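PDB 4TLV: ADP-ribosylating toxin CARDS from Mycoplasma pneumoniae, which transfers ADP-ribose from NAD+ to multiple target proteins and provokes cell vacuolization and disruption of respiratory epithelium in its host. Local coordinates for residues P75-L80 with A149-A154; A218-G223 with C249-I254; A130-W135 with T224-S229; V155-G160 with R168-T173. All blocks are in the same frame, centred on the assembly; numbering follows the deposited sequence.

Contact 1: residues P75-L80 with A149-A154; sequences PRRAYL and AWLVDA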
loop_
_atom_site.group_PDB
_atom_site.type_symbol
_atom_site.label_atom_id
_atom_site.label_comp_id
_atom_site.label_asym_id
_atom_site.label_seq_id
_atom_site.Cartn_x
_atom_site.Cartn_y
_atom_site.Cartn_z
ATOM N N PRO A 75 22.901 -20.009 -3.078
ATOM C CA PRO A 75 22.572 -18.584 -3.112
ATOM C C PRO A 75 21.291 -18.349 -3.902
ATOM O O PRO A 75 20.990 -19.047 -4.872
ATOM C CB PRO A 75 23.755 -17.974 -3.854
ATOM C CG PRO A 75 24.886 -18.870 -3.511
ATOM C CD PRO A 75 24.318 -20.255 -3.387
ATOM N N ARG A 76 20.535 -17.353 -3.477
ATOM C CA ARG A 76 19.177 -17.184 -3.958
ATOM C C ARG A 76 19.160 -16.163 -5.094
ATOM O O ARG A 76 19.529 -15.007 -4.889
ATOM C CB ARG A 76 18.325 -16.736 -2.781
ATOM C CG ARG A 76 16.901 -16.491 -3.106
ATOM C CD ARG A 76 16.250 -15.826 -1.921
ATOM N NE ARG A 76 15.873 -16.786 -0.893
ATOM C CZ ARG A 76 15.463 -16.435 0.324
ATOM N NH1 ARG A 76 15.403 -15.136 0.661
ATOM N NH2 ARG A 76 15.112 -17.378 1.192
ATOM N N ARG A 77 18.781 -16.619 -6.291
ATOM C CA ARG A 77 18.755 -15.797 -7.509
ATOM C C ARG A 77 17.472 -16.016 -8.315
ATOM O O ARG A 77 16.912 -17.105 -8.313
ATOM C CB ARG A 77 19.936 -16.133 -8.425
ATOM C CG ARG A 77 21.284 -15.597 -7.980
ATOM C CD ARG A 77 22.340 -15.811 -9.075
ATOM N NE ARG A 77 23.611 -15.177 -8.729
ATOM C CZ ARG A 77 24.797 -15.783 -8.778
ATOM N NH1 ARG A 77 24.890 -17.049 -9.171
ATOM N NH2 ARG A 77 25.897 -15.120 -8.436
ATOM N N ALA A 78 17.027 -14.978 -9.016
ATOM C CA ALA A 78 15.793 -15.039 -9.809
ATOM C C ALA A 78 15.837 -13.878 -10.782
ATOM O O ALA A 78 16.867 -13.209 -10.891
ATOM C CB ALA A 78 14.561 -14.921 -8.894
ATOM N N TYR A 79 14.741 -13.643 -11.506
ATOM C CA TYR A 79 14.688 -12.532 -12.447
ATOM C C TYR A 79 13.490 -11.654 -12.192
ATOM O O TYR A 79 12.407 -12.151 -11.919
ATOM C CB TYR A 79 14.654 -13.037 -13.881
ATOM C CG TYR A 79 15.910 -13.788 -14.212
ATOM C CD1 TYR A 79 17.036 -13.114 -14.655
ATOM C CD2 TYR A 79 15.988 -15.160 -14.022
ATOM C CE1 TYR A 79 18.203 -13.787 -14.936
ATOM C CE2 TYR A 79 17.154 -15.845 -14.290
ATOM C CZ TYR A 79 18.258 -15.151 -14.752
ATOM O OH TYR A 79 19.423 -15.830 -15.033
ATOM N N LEU A 80 13.704 -10.349 -12.265
ATOM C CA LEU A 80 12.608 -9.390 -12.189
ATOM C C LEU A 80 12.213 -9.064 -13.611
ATOM O O LEU A 80 13.048 -8.627 -14.401
ATOM C CB LEU A 80 13.067 -8.119 -11.496
ATOM C CG LEU A 80 12.105 -6.924 -11.532
ATOM C CD1 LEU A 80 10.888 -7.210 -10.651
ATOM C CD2 LEU A 80 12.831 -5.690 -11.054
ATOM N N ALA A 149 14.196 -7.648 -18.334
ATOM C CA ALA A 149 14.467 -8.462 -17.152
ATOM C C ALA A 149 15.759 -8.003 -16.483
ATOM O O ALA A 149 16.647 -7.480 -17.158
ATOM C CB ALA A 149 14.569 -9.915 -17.529
ATOM N N TRP A 150 15.838 -8.174 -15.158
ATOM C CA TRP A 150 17.068 -7.954 -14.390
ATOM C C TRP A 150 17.314 -9.170 -13.519
ATOM O O TRP A 150 16.380 -9.729 -12.949
ATOM C CB TRP A 150 16.942 -6.767 -13.429
ATOM C CG TRP A 150 16.732 -5.454 -14.054
ATOM C CD1 TRP A 150 17.674 -4.496 -14.284
ATOM C CD2 TRP A 150 15.494 -4.927 -14.531
ATOM N NE1 TRP A 150 17.096 -3.398 -14.874
ATOM C CE2 TRP A 150 15.756 -3.639 -15.036
ATOM C CE3 TRP A 150 14.183 -5.415 -14.567
ATOM C CZ2 TRP A 150 14.760 -2.834 -15.579
ATOM C CZ3 TRP A 150 13.196 -4.618 -15.111
ATOM C CH2 TRP A 150 13.490 -3.341 -15.610
ATOM N N LEU A 151 18.574 -9.574 -13.391
ATOM C CA LEU A 151 18.938 -10.597 -12.419
ATOM C C LEU A 151 18.777 -10.009 -11.021
ATOM O O LEU A 151 19.238 -8.901 -10.758
ATOM C CB LEU A 151 20.392 -11.037 -12.631
ATOM C CG LEU A 151 20.941 -11.991 -11.573
ATOM C CD1 LEU A 151 20.193 -13.321 -11.581
ATOM C CD2 LEU A 151 22.438 -12.207 -11.780
ATOM N N VAL A 152 18.103 -10.722 -10.127
ATOM C CA VAL A 152 17.999 -10.232 -8.751
ATOM C C VAL A 152 18.540 -11.294 -7.823
ATOM O O VAL A 152 18.502 -12.479 -8.138
ATOM C CB VAL A 152 16.557 -9.880 -8.344
ATOM C CG1 VAL A 152 15.978 -8.849 -9.304
ATOM C CG2 VAL A 152 15.691 -11.124 -8.316
ATOM N N ASP A 153 19.062 -10.867 -6.682
ATOM C CA ASP A 153 19.531 -11.821 -5.690
ATOM C C ASP A 153 19.179 -11.358 -4.279
ATOM O O ASP A 153 18.862 -10.182 -4.046
ATOM C CB ASP A 153 21.036 -12.109 -5.849
ATOM C CG ASP A 153 21.899 -10.872 -5.656
ATOM O OD1 ASP A 153 21.434 -9.908 -5.027
ATOM O OD2 ASP A 153 23.063 -10.872 -6.111
ATOM N N ALA A 154 19.187 -12.303 -3.352
ATOM C CA ALA A 154 18.947 -11.985 -1.960
ATOM C C ALA A 154 20.266 -12.219 -1.243
ATOM O O ALA A 154 20.875 -13.271 -1.419
ATOM C CB ALA A 154 17.873 -12.889 -1.394
HETATM O O HOH W 1 22.670 -14.682 -2.932
HETATM O O HOH W 2 24.306 -12.404 -7.937
#
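V152 sets its forked side chain between A78 and L80 of the antiparallel neighbouring strand. Its CG1 lies 3.7 Å from L80 CB, while its CG2 stands 4.0 Å from A78 CB, so one methyl bears on each neighbour. Farther along the same face, L80 and W150 run side by side, and L80 CD2 rests 3.8 Å from W150 CE3. The indole also turns its edge to the backbone, with CE3 3.4 Å from L80 O. At the far end the R76 chain, with CG anti to the backbone N (chi1 179°), lays CD 3.4 Å from A154 CB; it then bends at chi3, and the guanidinium NH1 bonds S65 O.

On the opposite face L151 is the bump. CG stands anti to the backbone N (chi1 173°), and this carries CD1 back over the partner strand, into the hollow between the Y79 ring and the R77 chain. The ring meets it obliquely, CE1 to CD1 being 3.9 Å. R77 then runs alongside D153, and a water accepts from R77 NE and donates to D153 OD2, linking the two without a direct salt bridge.

The backbones are joined by reciprocal bonds in the A78-V152 and L80-W150 pairs; V152 N to A78 O measures 2.9 Å. Both strands are inner strands of the five-stranded mART sheet. Strand 9-14 flanks 76-84, and strand 168-181 flanks 146-156, supplying R174 as the salt-bridge partner of D153. Helix 18-24 packs on Y79 and A149, and F63 from a loop covers A78 and V152.

Contact 2: residues A218-G223 with C249-I254; sequences ADVSEG and CIAEKI. With SO4 (sulfate ion), chain H.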
loop_
_atom_site.group_PDB
_atom_site.type_symbol
_atom_site.label_atom_id
_atom_site.label_comp_id
_atom_site.label_asym_id
_atom_site.label_seq_id
_atom_site.Cartn_x
_atom_site.Cartn_y
_atom_site.Cartn_z
ATOM N N ALA A 218 2.042 -17.628 2.822
ATOM C CA ALA A 218 3.475 -17.756 2.999
ATOM C C ALA A 218 3.973 -16.699 4.003
ATOM O O ALA A 218 3.678 -15.506 3.867
ATOM C CB ALA A 218 4.191 -17.620 1.661
ATOM N N ASP A 219 4.720 -17.145 5.007
ATOM C CA ASP A 219 5.342 -16.244 5.982
ATOM C C ASP A 219 6.664 -15.752 5.383
ATOM O O ASP A 219 7.599 -16.541 5.208
ATOM C CB ASP A 219 5.601 -17.009 7.285
ATOM C CG ASP A 219 6.221 -16.159 8.358
ATOM O OD1 ASP A 219 6.778 -15.085 8.042
ATOM O OD2 ASP A 219 6.140 -16.566 9.540
ATOM N N VAL A 220 6.753 -14.458 5.070
ATOM C CA VAL A 220 7.969 -13.939 4.436
ATOM C C VAL A 220 8.780 -12.999 5.335
ATOM O O VAL A 220 9.461 -12.093 4.846
ATOM C CB VAL A 220 7.685 -13.307 3.044
ATOM C CG1 VAL A 220 7.257 -14.392 2.057
ATOM C CG2 VAL A 220 6.620 -12.181 3.150
ATOM N N SER A 221 8.683 -13.245 6.643
ATOM C CA SER A 221 9.490 -12.606 7.688
ATOM C C SER A 221 8.887 -11.317 8.219
ATOM O O SER A 221 8.119 -10.645 7.531
ATOM C CB SER A 221 10.939 -12.358 7.248
ATOM O OG SER A 221 11.517 -13.529 6.698
ATOM N N GLU A 222 9.232 -11.010 9.464
ATOM C CA GLU A 222 8.779 -9.805 10.138
ATOM C C GLU A 222 7.263 -9.651 10.123
ATOM O O GLU A 222 6.737 -8.543 10.030
ATOM C CB GLU A 222 9.466 -8.578 9.558
ATOM C CG GLU A 222 10.925 -8.532 9.958
ATOM C CD GLU A 222 11.644 -7.349 9.366
ATOM O OE1 GLU A 222 11.651 -7.219 8.120
ATOM O OE2 GLU A 222 12.190 -6.561 10.159
ATOM N N GLY A 223 6.576 -10.779 10.241
ATOM C CA GLY A 223 5.126 -10.770 10.377
ATOM C C GLY A 223 4.386 -10.667 9.057
ATOM O O GLY A 223 3.150 -10.651 9.031
ATOM N N CYS A 249 9.102 -22.961 -2.811
ATOM C CA CYS A 249 8.595 -21.654 -2.392
ATOM C C CYS A 249 9.667 -20.869 -1.653
ATOM O O CYS A 249 10.470 -21.434 -0.897
ATOM C CB CYS A 249 7.365 -21.801 -1.494
ATOM S SG CYS A 249 5.896 -22.488 -2.331
ATOM N N ILE A 250 9.671 -19.560 -1.853
ATOM C CA ILE A 250 10.585 -18.696 -1.128
ATOM C C ILE A 250 9.857 -18.003 0.029
ATOM O O ILE A 250 9.143 -17.020 -0.170
ATOM C CB ILE A 250 11.250 -17.701 -2.081
ATOM C CG1 ILE A 250 12.109 -18.477 -3.092
ATOM C CG2 ILE A 250 12.112 -16.696 -1.300
ATOM C CD1 ILE A 250 12.743 -17.616 -4.127
ATOM N N ALA A 251 10.046 -18.535 1.236
ATOM C CA ALA A 251 9.322 -18.090 2.426
ATOM C C ALA A 251 9.909 -18.819 3.631
ATOM O O ALA A 251 10.553 -19.862 3.457
ATOM C CB ALA A 251 7.843 -18.419 2.293
ATOM N N GLU A 252 9.691 -18.285 4.836
ATOM C CA GLU A 252 10.120 -18.981 6.049
ATOM C C GLU A 252 9.301 -20.251 6.203
ATOM O O GLU A 252 9.810 -21.279 6.671
ATOM C CB GLU A 252 9.956 -18.109 7.301
ATOM C CG GLU A 252 10.778 -16.818 7.301
ATOM C CD GLU A 252 10.911 -16.213 8.709
ATOM O OE1 GLU A 252 10.448 -16.841 9.696
ATOM O OE2 GLU A 252 11.498 -15.119 8.829
ATOM N N LYS A 253 8.036 -20.185 5.787
ATOM C CA LYS A 253 7.104 -21.264 6.063
ATOM C C LYS A 253 5.778 -20.996 5.374
ATOM O O LYS A 253 5.462 -19.849 5.078
ATOM C CB LYS A 253 6.897 -21.313 7.578
ATOM C CG LYS A 253 5.961 -22.367 8.093
ATOM C CD LYS A 253 5.643 -22.060 9.561
ATOM C CE LYS A 253 4.608 -23.016 10.114
ATOM N NZ LYS A 253 3.978 -22.465 11.348
ATOM N N ILE A 254 5.006 -22.049 5.112
ATOM C CA ILE A 254 3.643 -21.895 4.598
ATOM C C ILE A 254 2.654 -22.392 5.647
ATOM O O ILE A 254 2.827 -23.464 6.218
ATOM C CB ILE A 254 3.414 -22.601 3.228
ATOM C CG1 ILE A 254 3.968 -21.763 2.073
ATOM C CG2 ILE A 254 1.920 -22.761 2.949
ATOM C CD1 ILE A 254 5.446 -21.672 2.005
HETATM S S SO4 H . 5.954 -21.543 13.987
HETATM O O1 SO4 H . 6.216 -21.908 12.599
HETATM O O2 SO4 H . 4.613 -20.972 14.094
HETATM O O3 SO4 H . 6.971 -20.590 14.428
HETATM O O4 SO4 H . 6.023 -22.741 14.821
HETATM O O HOH W 3 8.256 -18.262 10.469
#
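D219 and E252 meet where strand 214-219 leaves its antiparallel pairing with strand 253-258; there D219 and S221 form an Asx turn, and E252 reaches across to grip it. The tight side is backbone and methyl groups. D219 N donates to K253 O at 2.8 Å, and D219 O receives E252 N at 2.7 Å, nearly along the C=O axis although the N-H itself is bent (145°). Next to these bonds A218 CB meets A251 CB at 3.8 Å, and V220 CG1 and I254 CG1 add looser apolar contacts. I250 O, buried nearby, has no hydrogen-bond partner in the model.

The other side is wetter and more charged. D219 OD2 and E252 OE1 lie 4.3 Å apart, and one water donates to both, which would be expected to ease their mutual repulsion. K253, fully extended, leads away to a sulfate probably left by crystallisation: NZ to O1 is 2.6 Å. The same amine makes a salt bridge with D255.

D219 OD1 takes S221 N at 3.0 Å and also S268 OG, fixing the carboxylate in its turn. C249, at the start of 249-254, is disulfide-bonded to C232. Both segments fall in the region inferred to form the NAD+-binding pocket. S221 OG, which also bonds W66 N, donates to E252 OE2 at 2.7 Å, approaching from the anti side and 21° out of the carboxylate plane.

Contact 3: residues A130-W135 with T224-S229; sequences AYQREW and TSASLS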
loop_
_atom_site.group_PDB
_atom_site.type_symbol
_atom_site.label_atom_id
_atom_site.label_comp_id
_atom_site.label_asym_id
_atom_site.label_seq_id
_atom_site.Cartn_x
_atom_site.Cartn_y
_atom_site.Cartn_z
ATOM N N ALA A 130 -2.318 -6.443 0.926
ATOM C CA ALA A 130 -2.467 -5.237 0.111
ATOM C C ALA A 130 -1.135 -4.670 -0.407
ATOM O O ALA A 130 -1.063 -4.139 -1.523
ATOM C CB ALA A 130 -3.238 -4.166 0.896
ATOM N N TYR A 131 -0.089 -4.785 0.404
ATOM C CA TYR A 131 1.231 -4.250 0.055
ATOM C C TYR A 131 1.767 -4.877 -1.230
ATOM O O TYR A 131 2.684 -4.337 -1.861
ATOM C CB TYR A 131 2.240 -4.506 1.188
ATOM C CG TYR A 131 2.717 -5.948 1.211
ATOM C CD1 TYR A 131 3.830 -6.349 0.479
ATOM C CD2 TYR A 131 2.036 -6.914 1.946
ATOM C CE1 TYR A 131 4.245 -7.667 0.468
ATOM C CE2 TYR A 131 2.441 -8.244 1.930
ATOM C CZ TYR A 131 3.549 -8.610 1.199
ATOM O OH TYR A 131 3.962 -9.930 1.188
ATOM N N GLN A 132 1.229 -6.041 -1.602
ATOM C CA GLN A 132 1.641 -6.700 -2.844
ATOM C C GLN A 132 1.331 -5.869 -4.098
ATOM O O GLN A 132 1.898 -6.108 -5.166
ATOM C CB GLN A 132 1.014 -8.102 -2.959
ATOM C CG GLN A 132 1.519 -9.067 -1.883
ATOM C CD GLN A 132 0.892 -10.441 -1.974
ATOM O OE1 GLN A 132 1.679 -11.448 -1.662
ATOM N NE2 GLN A 132 -0.289 -10.597 -2.331
ATOM N N ARG A 133 0.440 -4.892 -3.965
ATOM C CA ARG A 133 0.062 -4.051 -5.098
ATOM C C ARG A 133 -0.284 -4.921 -6.300
ATOM O O ARG A 133 0.128 -4.623 -7.419
ATOM C CB ARG A 133 1.210 -3.092 -5.468
ATOM C CG ARG A 133 1.626 -2.142 -4.340
ATOM C CD ARG A 133 0.750 -0.893 -4.265
ATOM N NE ARG A 133 0.872 0.006 -5.435
ATOM C CZ ARG A 133 1.797 0.957 -5.578
ATOM N NH1 ARG A 133 2.743 1.152 -4.650
ATOM N NH2 ARG A 133 1.787 1.725 -6.666
ATOM N N GLU A 134 -1.039 -5.996 -6.073
ATOM C CA GLU A 134 -1.230 -7.016 -7.115
ATOM C C GLU A 134 -2.140 -6.590 -8.258
ATOM O O GLU A 134 -3.242 -6.101 -8.045
ATOM C CB GLU A 134 -1.752 -8.354 -6.551
ATOM C CG GLU A 134 -1.996 -9.384 -7.684
ATOM C CD GLU A 134 -2.364 -10.776 -7.202
ATOM O OE1 GLU A 134 -2.609 -10.964 -5.990
ATOM O OE2 GLU A 134 -2.415 -11.683 -8.061
ATOM N N TRP A 135 -1.649 -6.774 -9.475
ATOM C CA TRP A 135 -2.494 -6.759 -10.666
ATOM C C TRP A 135 -2.426 -8.196 -11.161
ATOM O O TRP A 135 -1.332 -8.749 -11.321
ATOM C CB TRP A 135 -1.918 -5.804 -11.716
ATOM C CG TRP A 135 -2.161 -4.360 -11.391
ATOM C CD1 TRP A 135 -1.474 -3.594 -10.505
ATOM C CD2 TRP A 135 -3.182 -3.521 -11.950
ATOM N NE1 TRP A 135 -1.999 -2.319 -10.473
ATOM C CE2 TRP A 135 -3.044 -2.252 -11.357
ATOM C CE3 TRP A 135 -4.194 -3.723 -12.907
ATOM C CZ2 TRP A 135 -3.877 -1.179 -11.685
ATOM C CZ3 TRP A 135 -5.025 -2.670 -13.219
ATOM C CH2 TRP A 135 -4.858 -1.400 -12.610
ATOM N N THR A 224 5.133 -10.596 7.966
ATOM C CA THR A 224 4.560 -10.303 6.652
ATOM C C THR A 224 3.965 -11.548 6.002
ATOM O O THR A 224 4.593 -12.598 6.003
ATOM C CB THR A 224 5.638 -9.682 5.727
ATOM O OG1 THR A 224 6.166 -8.521 6.368
ATOM C CG2 THR A 224 5.064 -9.289 4.373
ATOM N N SER A 225 2.743 -11.424 5.480
ATOM C CA SER A 225 2.082 -12.499 4.742
ATOM C C SER A 225 2.253 -12.281 3.245
ATOM O O SER A 225 2.182 -11.146 2.781
ATOM C CB SER A 225 0.572 -12.493 5.040
ATOM O OG SER A 225 0.317 -12.476 6.426
ATOM N N ALA A 226 2.466 -13.362 2.493
ATOM C CA ALA A 226 2.495 -13.302 1.031
ATOM C C ALA A 226 1.532 -14.355 0.495
ATOM O O ALA A 226 1.381 -15.415 1.101
ATOM C CB ALA A 226 3.923 -13.563 0.493
ATOM N N SER A 227 0.870 -14.086 -0.622
ATOM C CA SER A 227 0.130 -15.186 -1.242
ATOM C C SER A 227 1.116 -16.120 -1.916
ATOM O O SER A 227 2.224 -15.725 -2.298
ATOM C CB SER A 227 -0.913 -14.704 -2.251
ATOM O OG SER A 227 -0.323 -13.840 -3.179
ATOM N N LEU A 228 0.710 -17.368 -2.073
ATOM C CA LEU A 228 1.569 -18.336 -2.738
ATOM C C LEU A 228 1.809 -17.995 -4.218
ATOM O O LEU A 228 2.811 -18.411 -4.801
ATOM C CB LEU A 228 1.006 -19.750 -2.569
ATOM C CG LEU A 228 1.274 -20.403 -1.199
ATOM C CD1 LEU A 228 0.714 -19.599 -0.016
ATOM C CD2 LEU A 228 0.735 -21.839 -1.190
ATOM N N SER A 229 0.918 -17.230 -4.835
ATOM C CA SER A 229 1.087 -16.901 -6.222
ATOM C C SER A 229 2.420 -15.968 -6.326
ATOM O O SER A 229 3.102 -15.987 -7.342
ATOM C CB SER A 229 -0.112 -16.196 -6.859
ATOM O OG SER A 229 -0.421 -15.004 -6.150
HETATM O O HOH W 4 -2.660 -13.376 -4.736
#
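Y131 and Q132 reach from a short 3-10 turn to the backbone of 224-229, and direct polar bonds carry most of the contact. Y131 OH donates to S225 O at 2.7 Å. That oxygen lies in the plane of the phenol ring, at its edge, yet the hydroxyl sits 39° out of the carbonyl's own plane, so the bond does not follow a lone pair. Q132, extended beyond CG, brings its amide to S227: S227 N donates to OE1 at 2.9 Å with an N-H...O angle of 156°. The other end of the amide is held less firmly, since NE2 to S227 OG is a weak bond of 3.4 Å.

A water-mediated link comes next. One water donates to E134 OE1 and lies 2.8 Å from S227 OG, tying strand 134-138 to the residue just ahead of helix 228-231. The other carboxylate oxygen of E134 is bonded to H38 NE2.

Methyl contacts are few: T224 CG2, oblique to the Y131 ring, lies 3.4 Å from Y131 OH, and A226 CB stands near both that hydroxyl and Q132 OE1. Within its own segment Q132 CG lies 3.7 Å above one face of the Y131 ring, offset toward the rim. F230 packs on Q132 and E134.

All the touching residues are buried, and S225 O and S227 N, flanking A226, each receive or give a bond to a side chain of the mART domain, linking the segment inferred to belong to the NAD+ pocket to that domain; because S227 N can only donate, OE1 rather than NE2 must face it.

Contact 4: residues V155-G160 with R168-T173; sequences VPVEPG and RVVETT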
loop_
_atom_site.group_PDB
_atom_site.type_symbol
_atom_site.label_atom_id
_atom_site.label_comp_id
_atom_site.label_asym_id
_atom_site.label_seq_id
_atom_site.Cartn_x
_atom_site.Cartn_y
_atom_site.Cartn_z
ATOM N N VAL A 155 20.699 -11.250 -0.447
ATOM C CA VAL A 155 21.942 -11.366 0.310
ATOM C C VAL A 155 21.760 -10.927 1.765
ATOM O O VAL A 155 20.958 -10.037 2.064
ATOM C CB VAL A 155 23.052 -10.527 -0.346
ATOM C CG1 VAL A 155 23.359 -11.063 -1.731
ATOM C CG2 VAL A 155 22.625 -9.073 -0.425
ATOM N N PRO A 156 22.517 -11.544 2.686
ATOM C CA PRO A 156 22.392 -11.146 4.093
ATOM C C PRO A 156 22.907 -9.724 4.333
ATOM O O PRO A 156 23.880 -9.299 3.710
ATOM C CB PRO A 156 23.281 -12.152 4.844
ATOM C CG PRO A 156 24.180 -12.767 3.802
ATOM C CD PRO A 156 23.485 -12.640 2.469
ATOM N N VAL A 157 22.274 -9.021 5.261
ATOM C CA VAL A 157 22.744 -7.719 5.721
ATOM C C VAL A 157 23.906 -7.882 6.720
ATOM O O VAL A 157 23.812 -8.660 7.661
ATOM C CB VAL A 157 21.592 -6.942 6.380
ATOM C CG1 VAL A 157 22.079 -5.591 6.934
ATOM C CG2 VAL A 157 20.446 -6.732 5.357
ATOM N N GLU A 158 24.989 -7.136 6.521
ATOM C CA GLU A 158 26.154 -7.219 7.416
ATOM C C GLU A 158 26.565 -8.663 7.770
ATOM O O GLU A 158 26.635 -9.014 8.943
ATOM C CB GLU A 158 25.899 -6.443 8.724
ATOM C CG GLU A 158 27.197 -6.049 9.452
ATOM C CD GLU A 158 27.025 -5.731 10.928
ATOM O OE1 GLU A 158 25.937 -5.981 11.496
ATOM O OE2 GLU A 158 28.005 -5.240 11.531
ATOM N N PRO A 159 26.849 -9.503 6.764
ATOM C CA PRO A 159 27.110 -10.921 7.063
ATOM C C PRO A 159 28.309 -11.138 7.994
ATOM O O PRO A 159 29.265 -10.362 7.982
ATOM C CB PRO A 159 27.415 -11.513 5.682
ATOM C CG PRO A 159 27.916 -10.373 4.895
ATOM C CD PRO A 159 27.077 -9.197 5.347
ATOM N N GLY A 160 28.251 -12.200 8.789
ATOM C CA GLY A 160 29.322 -12.519 9.702
ATOM C C GLY A 160 29.218 -11.727 10.995
ATOM O O GLY A 160 29.886 -12.054 11.971
ATOM N N ARG A 168 16.755 -16.148 12.894
ATOM C CA ARG A 168 16.666 -16.010 11.438
ATOM C C ARG A 168 17.668 -14.974 10.946
ATOM O O ARG A 168 17.973 -14.020 11.653
ATOM C CB ARG A 168 15.247 -15.625 11.003
ATOM C CG ARG A 168 14.259 -16.791 11.062
ATOM C CD ARG A 168 14.247 -17.544 9.765
ATOM N NE ARG A 168 13.319 -18.669 9.781
ATOM C CZ ARG A 168 13.017 -19.406 8.722
ATOM N NH1 ARG A 168 13.544 -19.126 7.530
ATOM N NH2 ARG A 168 12.171 -20.419 8.853
ATOM N N VAL A 169 18.172 -15.160 9.731
ATOM C CA VAL A 169 19.224 -14.298 9.202
ATOM C C VAL A 169 18.641 -13.202 8.318
ATOM O O VAL A 169 17.979 -13.498 7.331
ATOM C CB VAL A 169 20.208 -15.104 8.353
ATOM C CG1 VAL A 169 21.284 -14.190 7.794
ATOM C CG2 VAL A 169 20.811 -16.238 9.183
ATOM N N VAL A 170 18.889 -11.946 8.687
ATOM C CA VAL A 170 18.336 -10.798 7.980
ATOM C C VAL A 170 18.882 -10.701 6.564
ATOM O O VAL A 170 20.092 -10.612 6.359
ATOM C CB VAL A 170 18.652 -9.479 8.730
ATOM C CG1 VAL A 170 18.095 -8.278 7.974
ATOM C CG2 VAL A 170 18.102 -9.513 10.165
ATOM N N GLU A 171 17.971 -10.705 5.594
ATOM C CA GLU A 171 18.321 -10.631 4.192
ATOM C C GLU A 171 17.752 -9.371 3.562
ATOM O O GLU A 171 16.738 -8.836 4.018
ATOM C CB GLU A 171 17.732 -11.824 3.431
ATOM C CG GLU A 171 18.165 -13.170 3.944
ATOM C CD GLU A 171 19.523 -13.590 3.412
ATOM O OE1 GLU A 171 19.807 -13.357 2.218
ATOM O OE2 GLU A 171 20.294 -14.170 4.198
ATOM N N THR A 172 18.383 -8.932 2.484
ATOM C CA THR A 172 17.787 -7.915 1.634
ATOM C C THR A 172 17.919 -8.391 0.188
ATOM O O THR A 172 18.459 -9.471 -0.069
ATOM C CB THR A 172 18.400 -6.512 1.891
ATOM O OG1 THR A 172 17.610 -5.519 1.226
ATOM C CG2 THR A 172 19.845 -6.427 1.417
ATOM N N THR A 173 17.395 -7.627 -0.755
ATOM C CA THR A 173 17.445 -8.024 -2.152
ATOM C C THR A 173 18.217 -6.984 -2.928
ATOM O O THR A 173 18.368 -5.846 -2.485
ATOM C CB THR A 173 16.036 -8.169 -2.746
ATOM O OG1 THR A 173 15.324 -6.942 -2.560
ATOM C CG2 THR A 173 15.277 -9.285 -2.031
HETATM O O HOH W 5 22.348 -10.748 8.171
#
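V155 and T172 face each other as a hydrogen-bonded pair of the beta hairpin formed by strands 146-156 and 168-181 of the mART domain. T172 N donates to V155 O at 2.8 Å, and V155 N returns a bond to T172 O. Two residues on, V157 N donates to V170 O at 2.9 Å, continuing the antiparallel spacing just past the end of strand 146-156. P156, between these two, pairs with E171 in the non-hydrogen-bonded position, where no N-H is needed toward 168-173.

Side chains fill in around this backbone. V157 CG2 lies between V170 CG1 at 3.8 Å and T172 CG2 at 4.0 Å, and the V157 and T172 side chains cross at about a right angle. On the other side the E171 chain bends at chi2 (-82°) and folds its carboxylate back against the V155-P156 peptide, OE1 coming to 3.2 Å from V155 C. This is contact without a hydrogen bond, because P156 N has no hydrogen to give. P156 CB also reaches V169 CG1, a looser apolar touch at 4.1 Å.

Beyond these, A429 touches V157 and T433 touches V170, both from the D2 domain, so the end of the hairpin touches the D2 beta-trefoil. A backbone bond between E158 and I373 adds to the same junction. R168, at the far end, bonds W66 O, and the V169 backbone pairs with L67. Where the strands part, a water donates to V170 O, already holding V157 N, and to V157 O at 2.6 Å.

In the fold
From the N terminus, contact 1 is the first to open: it joins 75-80 to 149-154 and closes a loop of 68 residues. Before it closes, 130-135 opens contact 3, which crosses it and ends only at 224-229. Contact 4, a hairpin closed over seven residues, nests inside contact 3 and extends the sheet of contact 1 by another strand pairing. Contact 2 opens at 218-223, crosses contact 3 and closes 25 residues later at 249-254, their shared small sheet being joined where A218 O meets A226 N. Contact 2 then reaches the mART sheet: I250 packs on R76, and E252 forms a weak, long ion pair with R168.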